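Local coordinates for glucose-6-phosphate 1-dehydrogenase (Mycobacterium avium, PDB 4LGV), which probably catalyses the oxidation of glucose 6-phosphate to 6-phosphogluconolactone with a nicotinamide coenzyme, the entry step of the pentose phosphate pathway, at residues K45-A50 against Y133-P138; Q204-R207 against A212-K215; Q373-I378 against G383-L388. All coordinates share one frame; numbering follows the deposited sequence.

The three contacts follow one another along the chain. Interaction 1 lies in the coenzyme-binding part of the protein, where helix 41-56 packs near the end of strand 130-134 in the parallel sheet. Interactions 2 and 3 belong to the C-terminal part, on the opposite side of the chain's centre; the centre of interaction 1 is about 37 Å from that of interaction 2 and about 35 Å from that of interaction 3. The latter two are neighbours, centres about 12 Å apart, and touch where Leu206 and Leu213 pack on Met384, so that helices 200-209 and 211-214 lie against the hairpin of the mixed sheet. Both also reach the second subunit, placing them at the subunit interface.

Interaction 1: residues K45-A50 against Y133-P138; sequences KMTFRA and YLEMPP
Two torsions bring the Thr47 hydroxyl up to one oxygen of the Glu135 carboxylate. In Thr47, OG1 stands beside the backbone N (chi1 -47°), which puts the hydroxyl on the side of helix 41-56 that looks toward the residues just past strand 130-134. Glu135 leaves its backbone with an unusual first torsion (chi1 26°), short of a staggered position, and its extended chain then carries the carboxylate across to the helix. The two side chains approach from opposite directions. Thr47 OG1 donates to Glu135 OE1 over 2.6 Å, on the syn side of the carboxylate and 23° out of its plane. CG2 of Thr47 only rests beside the other oxygen, 3.8 Å from Glu135 OE2. Threonine suits this position because its short beta-branched side chain offers a hydroxyl close to the helix, able to bond to both Glu135 and Tyr416 OH in a buried setting. Tyr133 adds an edge: Thr47 OG1 lies near the ring plane, 4.1 Å from Tyr133 CE2. Tyr133 OH bonds to both Tyr416 OH and Glu162 OE1, so a small polar network ties helix 413-424 to strands 130-134 and 158-162. Tyr133 and Glu135 also share backbone bonds with strand 32-36. A helix that follows the first strand and packs by the carboxyl end of the neighbouring fourth strand is the arrangement of a Rossmann-type, dinucleotide-binding fold.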
loop_
_atom_site.group_PDB
_atom_site.type_symbol
_atom_site.label_atom_id
_atom_site.label_comp_id
_atom_site.label_asym_id
_atom_site.label_seq_id
_atom_site.Cartn_x
_atom_site.Cartn_y
_atom_site.Cartn_z
ATOM N N LYS A 45 27.075 -31.511 -32.347
ATOM C CA LYS A 45 27.271 -31.261 -30.911
ATOM C C LYS A 45 25.963 -31.564 -30.158
ATOM O O LYS A 45 26.011 -32.237 -29.137
ATOM C CB LYS A 45 27.829 -29.850 -30.601
ATOM N N MET A 46 24.816 -31.149 -30.718
ATOM C CA MET A 46 23.555 -31.135 -30.022
ATOM C C MET A 46 22.411 -31.873 -30.720
ATOM O O MET A 46 21.678 -32.622 -30.063
ATOM C CB MET A 46 23.084 -29.664 -29.775
ATOM C CG MET A 46 23.975 -28.772 -28.901
ATOM S SD MET A 46 24.194 -29.230 -27.150
ATOM C CE MET A 46 22.712 -30.095 -26.735
ATOM N N THR A 47 22.157 -31.605 -31.997
ATOM C CA THR A 47 20.842 -32.005 -32.555
ATOM C C THR A 47 20.623 -33.510 -32.592
ATOM O O THR A 47 19.581 -34.014 -32.171
ATOM C CB THR A 47 20.599 -31.426 -33.951
ATOM O OG1 THR A 47 20.933 -30.034 -33.952
ATOM C CG2 THR A 47 19.192 -31.620 -34.358
ATOM N N PHE A 48 21.624 -34.246 -33.066
ATOM C CA PHE A 48 21.526 -35.707 -33.085
ATOM C C PHE A 48 21.263 -36.323 -31.702
ATOM O O PHE A 48 20.364 -37.172 -31.536
ATOM C CB PHE A 48 22.750 -36.326 -33.689
ATOM C CG PHE A 48 22.789 -36.253 -35.183
ATOM C CD1 PHE A 48 21.752 -36.724 -35.934
ATOM C CD2 PHE A 48 23.916 -35.763 -35.836
ATOM C CE1 PHE A 48 21.800 -36.671 -37.291
ATOM C CE2 PHE A 48 23.969 -35.714 -37.225
ATOM C CZ PHE A 48 22.903 -36.162 -37.949
ATOM N N ARG A 49 22.020 -35.891 -30.716
ATOM C CA ARG A 49 21.779 -36.310 -29.328
ATOM C C ARG A 49 20.362 -35.986 -28.830
ATOM O O ARG A 49 19.691 -36.819 -28.217
ATOM C CB ARG A 49 22.802 -35.638 -28.417
ATOM C CG ARG A 49 22.852 -36.253 -27.034
ATOM C CD ARG A 49 23.509 -35.316 -26.041
ATOM N NE ARG A 49 23.509 -35.920 -24.743
ATOM C CZ ARG A 49 24.187 -35.471 -23.691
ATOM N NH1 ARG A 49 24.919 -34.353 -23.768
ATOM N NH2 ARG A 49 24.093 -36.128 -22.537
ATOM N N ALA A 50 19.892 -34.790 -29.128
ATOM C CA ALA A 50 18.546 -34.364 -28.723
ATOM C C ALA A 50 17.453 -35.219 -29.380
ATOM O O ALA A 50 16.546 -35.663 -28.689
ATOM C CB ALA A 50 18.349 -32.923 -29.065
ATOM N N TYR A 133 13.632 -26.666 -39.617
ATOM C CA TYR A 133 14.605 -26.236 -38.615
ATOM C C TYR A 133 15.921 -25.920 -39.292
ATOM O O TYR A 133 16.552 -26.797 -39.888
ATOM C CB TYR A 133 14.776 -27.346 -37.560
ATOM C CG TYR A 133 15.837 -27.069 -36.548
ATOM C CD1 TYR A 133 15.958 -25.814 -35.972
ATOM C CD2 TYR A 133 16.707 -28.050 -36.139
ATOM C CE1 TYR A 133 16.926 -25.541 -35.034
ATOM C CE2 TYR A 133 17.677 -27.787 -35.202
ATOM C CZ TYR A 133 17.769 -26.530 -34.639
ATOM O OH TYR A 133 18.743 -26.229 -33.700
ATOM N N LEU A 134 16.319 -24.653 -39.240
ATOM C CA LEU A 134 17.470 -24.199 -40.000
ATOM C C LEU A 134 18.692 -24.039 -39.122
ATOM O O LEU A 134 18.853 -23.011 -38.498
ATOM C CB LEU A 134 17.162 -22.883 -40.718
ATOM C CG LEU A 134 15.813 -22.800 -41.445
ATOM C CD1 LEU A 134 15.749 -21.513 -42.263
ATOM C CD2 LEU A 134 15.519 -23.967 -42.347
ATOM N N GLU A 135 19.550 -25.051 -39.099
ATOM C CA GLU A 135 20.816 -24.930 -38.387
ATOM C C GLU A 135 21.890 -24.682 -39.433
ATOM O O GLU A 135 22.758 -25.484 -39.673
ATOM C CB GLU A 135 21.158 -26.126 -37.492
ATOM C CG GLU A 135 20.551 -27.459 -37.891
ATOM C CD GLU A 135 20.886 -28.531 -36.887
ATOM O OE1 GLU A 135 21.292 -28.188 -35.741
ATOM O OE2 GLU A 135 20.794 -29.705 -37.253
ATOM N N MET A 136 21.817 -23.519 -40.024
ATOM C CA MET A 136 22.721 -23.153 -41.101
ATOM C C MET A 136 23.203 -21.737 -40.878
ATOM O O MET A 136 22.654 -21.004 -40.040
ATOM C CB MET A 136 22.039 -23.361 -42.452
ATOM C CG MET A 136 22.464 -24.702 -43.030
ATOM S SD MET A 136 21.610 -24.976 -44.545
ATOM C CE MET A 136 22.572 -26.148 -45.496
ATOM N N PRO A 137 24.250 -21.348 -41.612
ATOM C CA PRO A 137 24.675 -19.955 -41.553
ATOM C C PRO A 137 23.522 -18.962 -41.778
ATOM O O PRO A 137 22.626 -19.202 -42.581
ATOM C CB PRO A 137 25.669 -19.863 -42.683
ATOM C CG PRO A 137 26.235 -21.234 -42.784
ATOM C CD PRO A 137 25.066 -22.140 -42.545
ATOM N N PRO A 138 23.501 -17.876 -41.016
ATOM C CA PRO A 138 22.373 -16.940 -41.100
ATOM C C PRO A 138 22.163 -16.283 -42.452
ATOM O O PRO A 138 21.018 -15.935 -42.797
ATOM C CB PRO A 138 22.718 -15.875 -40.042
ATOM C CG PRO A 138 24.188 -16.030 -39.802
ATOM C CD PRO A 138 24.425 -17.505 -39.928
#

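Interaction 2: residues Q204-R207 against A212-K215; sequences QYLR and ALAK
The flat groups that take part are the peptide carbonyls of Arg207 and Leu206, and apolar carbons meet them in different ways. Ala214 CB sits end-on to the first, 3.5 Å from Arg207 O and nearly in line with the C=O bond. Over a face of the second, well above the carbonyl plane, Leu213 CD1 lies 3.6 Å from Leu206 O. The guanidinium of Arg207 is on the far side, where NH1 bonds to the carbonyl oxygens of Leu262 and Met265. Alanine suits its place because a single methyl lets the backbones come close, Arg207 CA to Ala214 CA being 5.7 Å. Next to this, Leu206 and Leu213 cross at about a right angle and touch by their methyls, Leu206 CD2 to Leu213 CD1 at 3.5 Å. Leu206 holds CG opposite its backbone N (chi1 177°), which carries its branch toward Leu213. The setting is a pair of consecutive helices, 200-209 and the short 211-214, joined by a turn at Asn210, whose ND2 bonds to Leu206 O. Both leucines also rest on Met384 of strand 383-392, and Leu206 meets Phe405. Beyond the pair, Tyr205 OH bonds to Ser389 OG of the second subunit, and Ala212 N to Asn372 OD1 of that subunit.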
loop_
_atom_site.group_PDB
_atom_site.type_symbol
_atom_site.label_atom_id
_atom_site.label_comp_id
_atom_site.label_asym_id
_atom_site.label_seq_id
_atom_site.Cartn_x
_atom_site.Cartn_y
_atom_site.Cartn_z
ATOM N N GLN A 204 6.411 -17.393 -13.196
ATOM C CA GLN A 204 5.127 -16.746 -13.149
ATOM C C GLN A 204 4.321 -17.244 -11.974
ATOM O O GLN A 204 3.676 -16.467 -11.272
ATOM C CB GLN A 204 4.358 -16.924 -14.445
ATOM C CG GLN A 204 4.931 -16.106 -15.557
ATOM C CD GLN A 204 4.155 -16.314 -16.821
ATOM O OE1 GLN A 204 3.143 -15.643 -17.063
ATOM N NE2 GLN A 204 4.632 -17.230 -17.666
ATOM N N TYR A 205 4.340 -18.543 -11.745
ATOM C CA TYR A 205 3.529 -19.088 -10.658
ATOM C C TYR A 205 4.053 -18.538 -9.366
ATOM O O TYR A 205 3.296 -18.173 -8.475
ATOM C CB TYR A 205 3.543 -20.626 -10.692
ATOM C CG TYR A 205 2.703 -21.249 -9.640
ATOM C CD1 TYR A 205 1.341 -21.457 -9.819
ATOM C CD2 TYR A 205 3.267 -21.651 -8.418
ATOM C CE1 TYR A 205 0.570 -22.068 -8.803
ATOM C CE2 TYR A 205 2.519 -22.270 -7.423
ATOM C CZ TYR A 205 1.173 -22.462 -7.599
ATOM O OH TYR A 205 0.444 -23.068 -6.565
ATOM N N LEU A 206 5.388 -18.498 -9.249
ATOM C CA LEU A 206 6.023 -18.035 -8.015
ATOM C C LEU A 206 5.537 -16.645 -7.676
ATOM O O LEU A 206 5.154 -16.348 -6.555
ATOM C CB LEU A 206 7.516 -18.075 -8.188
ATOM C CG LEU A 206 8.400 -17.577 -7.053
ATOM C CD1 LEU A 206 9.749 -18.226 -7.108
ATOM C CD2 LEU A 206 8.638 -16.106 -7.182
ATOM N N ARG A 207 5.492 -15.798 -8.688
ATOM C CA ARG A 207 5.144 -14.377 -8.528
ATOM C C ARG A 207 3.673 -14.096 -8.386
ATOM O O ARG A 207 3.266 -13.156 -7.692
ATOM C CB ARG A 207 5.567 -13.586 -9.793
ATOM C CG ARG A 207 7.015 -13.237 -9.877
ATOM C CD ARG A 207 7.268 -12.262 -11.050
ATOM N NE ARG A 207 6.524 -11.032 -10.878
ATOM C CZ ARG A 207 6.164 -10.206 -11.842
ATOM N NH1 ARG A 207 6.522 -10.416 -13.096
ATOM N NH2 ARG A 207 5.436 -9.131 -11.550
ATOM N N ALA A 212 2.390 -13.441 -0.544
ATOM C CA ALA A 212 3.459 -12.987 0.293
ATOM C C ALA A 212 4.538 -12.365 -0.594
ATOM O O ALA A 212 5.190 -11.430 -0.159
ATOM C CB ALA A 212 4.032 -14.088 1.127
ATOM N N LEU A 213 4.677 -12.831 -1.829
ATOM C CA LEU A 213 5.673 -12.281 -2.732
ATOM C C LEU A 213 5.103 -11.184 -3.577
ATOM O O LEU A 213 5.775 -10.158 -3.823
ATOM C CB LEU A 213 6.219 -13.384 -3.629
ATOM C CG LEU A 213 6.882 -14.581 -2.913
ATOM C CD1 LEU A 213 7.466 -15.558 -3.897
ATOM C CD2 LEU A 213 7.962 -14.062 -1.986
ATOM N N ALA A 214 3.884 -11.374 -4.087
ATOM C CA ALA A 214 3.280 -10.363 -4.944
ATOM C C ALA A 214 3.177 -9.043 -4.223
ATOM O O ALA A 214 3.357 -7.995 -4.827
ATOM C CB ALA A 214 1.893 -10.805 -5.418
ATOM N N LYS A 215 2.857 -9.052 -2.929
ATOM C CA LYS A 215 2.823 -7.822 -2.157
ATOM C C LYS A 215 4.133 -7.066 -2.120
ATOM O O LYS A 215 4.108 -5.856 -1.960
ATOM C CB LYS A 215 2.440 -8.118 -0.712
ATOM C CG LYS A 215 0.956 -8.327 -0.522
ATOM C CD LYS A 215 0.242 -7.022 -0.923
ATOM C CE LYS A 215 -1.107 -6.800 -0.272
ATOM N NZ LYS A 215 -1.894 -7.977 -0.661
#

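Interaction 3: residues Q373-I378 against G383-L388; sequences QIVLRI and GMRLQL
Backbone bonds come first: Gln373 pairs with Gln387, Val375 with Arg385 and Arg377 with Gly383, each a hydrogen-bonded pair of an antiparallel ladder whose strands run at 164°. Among them Val375 N reaches Arg385 O at 2.7 Å, and Gln387 N meets Gln373 O at 2.8 Å almost straight, with 172° at the hydrogen. Between the rungs CA-H...O contacts form, the shortest from Met384 CA to Val375 O at 3.2 Å. Apolar packing is found on the face that carries Ile374, Leu376, Met384 and Leu386. Leu376 CD2 lies 3.9 Å from Met384 CG, and Ile374 CG1 is 4.1 Å from Leu386 CD1; these branched or flexible side chains fit a face covered by Leu203 and Leu206 of helix 200-209 and by Leu386 and Leu388 of the second subunit. On the face of Gln373, Val375, Arg377, Arg385 and Gln387, the two glutamines pass each other. There Gln373 OE1 bonds to Arg351 NH1, Arg377 NE to Asp381 O and Arg377 NH1 to Trp481 O. Arg385 NE forms a salt bridge with Asp402, and both arginines make cation-pi contacts with Trp481. Side-chain-free Gly383 suits its place beside the Arg377 guanidinium. The hairpin thus has an apolar face that packs on helix 200-209 and the second subunit, and a mainly polar one whose arginines and Gln373 bond within the chain.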
loop_
_atom_site.group_PDB
_atom_site.type_symbol
_atom_site.label_atom_id
_atom_site.label_comp_id
_atom_site.label_asym_id
_atom_site.label_seq_id
_atom_site.Cartn_x
_atom_site.Cartn_y
_atom_site.Cartn_z
ATOM N N GLN A 373 16.414 -9.633 1.272
ATOM C CA GLN A 373 16.591 -9.891 -0.165
ATOM C C GLN A 373 15.767 -11.072 -0.635
ATOM O O GLN A 373 15.587 -12.054 0.064
ATOM C CB GLN A 373 18.070 -10.185 -0.437
ATOM C CG GLN A 373 18.910 -8.938 -0.312
ATOM C CD GLN A 373 20.401 -9.211 -0.269
ATOM O OE1 GLN A 373 20.964 -9.841 -1.146
ATOM N NE2 GLN A 373 21.047 -8.647 0.724
ATOM N N ILE A 374 15.270 -10.954 -1.851
ATOM C CA ILE A 374 14.640 -12.057 -2.558
ATOM C C ILE A 374 15.606 -12.484 -3.638
ATOM O O ILE A 374 15.918 -11.693 -4.489
ATOM C CB ILE A 374 13.344 -11.625 -3.213
ATOM C CG1 ILE A 374 12.341 -11.206 -2.134
ATOM C CG2 ILE A 374 12.764 -12.765 -4.032
ATOM C CD1 ILE A 374 11.085 -10.568 -2.688
ATOM N N VAL A 375 16.067 -13.723 -3.592
ATOM C CA VAL A 375 17.013 -14.228 -4.574
ATOM C C VAL A 375 16.397 -15.339 -5.410
ATOM O O VAL A 375 15.928 -16.324 -4.885
ATOM C CB VAL A 375 18.261 -14.756 -3.896
ATOM C CG1 VAL A 375 19.322 -15.058 -4.928
ATOM C CG2 VAL A 375 18.821 -13.742 -2.906
ATOM N N LEU A 376 16.418 -15.168 -6.718
ATOM C CA LEU A 376 15.954 -16.171 -7.650
ATOM C C LEU A 376 17.143 -16.763 -8.408
ATOM O O LEU A 376 17.758 -16.056 -9.191
ATOM C CB LEU A 376 14.984 -15.525 -8.657
ATOM C CG LEU A 376 13.800 -14.755 -8.065
ATOM C CD1 LEU A 376 13.021 -14.059 -9.137
ATOM C CD2 LEU A 376 12.868 -15.668 -7.312
ATOM N N ARG A 377 17.483 -18.026 -8.164
ATOM C CA ARG A 377 18.438 -18.717 -8.987
ATOM C C ARG A 377 17.694 -19.277 -10.213
ATOM O O ARG A 377 16.782 -20.075 -10.076
ATOM C CB ARG A 377 19.144 -19.858 -8.218
ATOM C CG ARG A 377 20.278 -20.463 -9.043
ATOM C CD ARG A 377 21.202 -21.422 -8.282
ATOM N NE ARG A 377 20.447 -22.482 -7.663
ATOM C CZ ARG A 377 20.350 -22.680 -6.358
ATOM N NH1 ARG A 377 21.048 -21.927 -5.508
ATOM N NH2 ARG A 377 19.572 -23.648 -5.902
ATOM N N ILE A 378 18.047 -18.773 -11.381
ATOM C CA ILE A 378 17.400 -19.121 -12.646
ATOM C C ILE A 378 18.020 -20.410 -13.154
ATOM O O ILE A 378 17.338 -21.235 -13.727
ATOM C CB ILE A 378 17.644 -18.011 -13.708
ATOM C CG1 ILE A 378 17.118 -16.661 -13.223
ATOM C CG2 ILE A 378 17.015 -18.345 -15.046
ATOM C CD1 ILE A 378 15.703 -16.683 -12.721
ATOM N N GLY A 383 15.710 -22.050 -7.974
ATOM C CA GLY A 383 15.130 -21.940 -6.651
ATOM C C GLY A 383 14.970 -20.505 -6.200
ATOM O O GLY A 383 15.297 -19.562 -6.911
ATOM N N MET A 384 14.445 -20.353 -5.010
ATOM C CA MET A 384 14.285 -19.060 -4.427
ATOM C C MET A 384 14.843 -19.059 -3.034
ATOM O O MET A 384 14.645 -19.969 -2.267
ATOM C CB MET A 384 12.826 -18.655 -4.401
ATOM C CG MET A 384 12.678 -17.298 -3.745
ATOM S SD MET A 384 11.016 -16.833 -3.409
ATOM C CE MET A 384 10.460 -18.206 -2.412
ATOM N N ARG A 385 15.532 -17.983 -2.711
ATOM C CA ARG A 385 15.983 -17.758 -1.345
ATOM C C ARG A 385 15.437 -16.445 -0.841
ATOM O O ARG A 385 15.597 -15.413 -1.476
ATOM C CB ARG A 385 17.513 -17.782 -1.266
ATOM C CG ARG A 385 18.104 -17.067 -0.041
ATOM C CD ARG A 385 19.637 -17.180 0.023
ATOM N NE ARG A 385 20.008 -18.500 0.498
ATOM C CZ ARG A 385 21.244 -18.942 0.675
ATOM N NH1 ARG A 385 22.293 -18.185 0.389
ATOM N NH2 ARG A 385 21.426 -20.189 1.115
ATOM N N LEU A 386 14.795 -16.479 0.303
ATOM C CA LEU A 386 14.430 -15.253 0.988
ATOM C C LEU A 386 15.437 -15.025 2.146
ATOM O O LEU A 386 15.527 -15.845 3.059
ATOM C CB LEU A 386 12.995 -15.361 1.456
ATOM C CG LEU A 386 12.432 -14.216 2.297
ATOM C CD1 LEU A 386 12.400 -12.870 1.576
ATOM C CD2 LEU A 386 11.008 -14.544 2.747
ATOM N N GLN A 387 16.147 -13.901 2.126
ATOM C CA GLN A 387 17.097 -13.548 3.196
ATOM C C GLN A 387 16.505 -12.586 4.189
ATOM O O GLN A 387 16.074 -11.498 3.835
ATOM C CB GLN A 387 18.345 -12.901 2.639
ATOM C CG GLN A 387 19.064 -13.786 1.661
ATOM C CD GLN A 387 20.407 -13.229 1.230
ATOM O OE1 GLN A 387 20.860 -12.223 1.779
ATOM N NE2 GLN A 387 21.026 -13.857 0.226
ATOM N N LEU A 388 16.461 -13.012 5.441
ATOM C CA LEU A 388 15.895 -12.231 6.539
ATOM C C LEU A 388 16.903 -12.206 7.691
ATOM O O LEU A 388 17.980 -12.768 7.575
ATOM C CB LEU A 388 14.613 -12.888 7.046
ATOM C CG LEU A 388 13.490 -13.116 6.045
ATOM C CD1 LEU A 388 12.296 -13.756 6.771
ATOM C CD2 LEU A 388 13.056 -11.824 5.363
#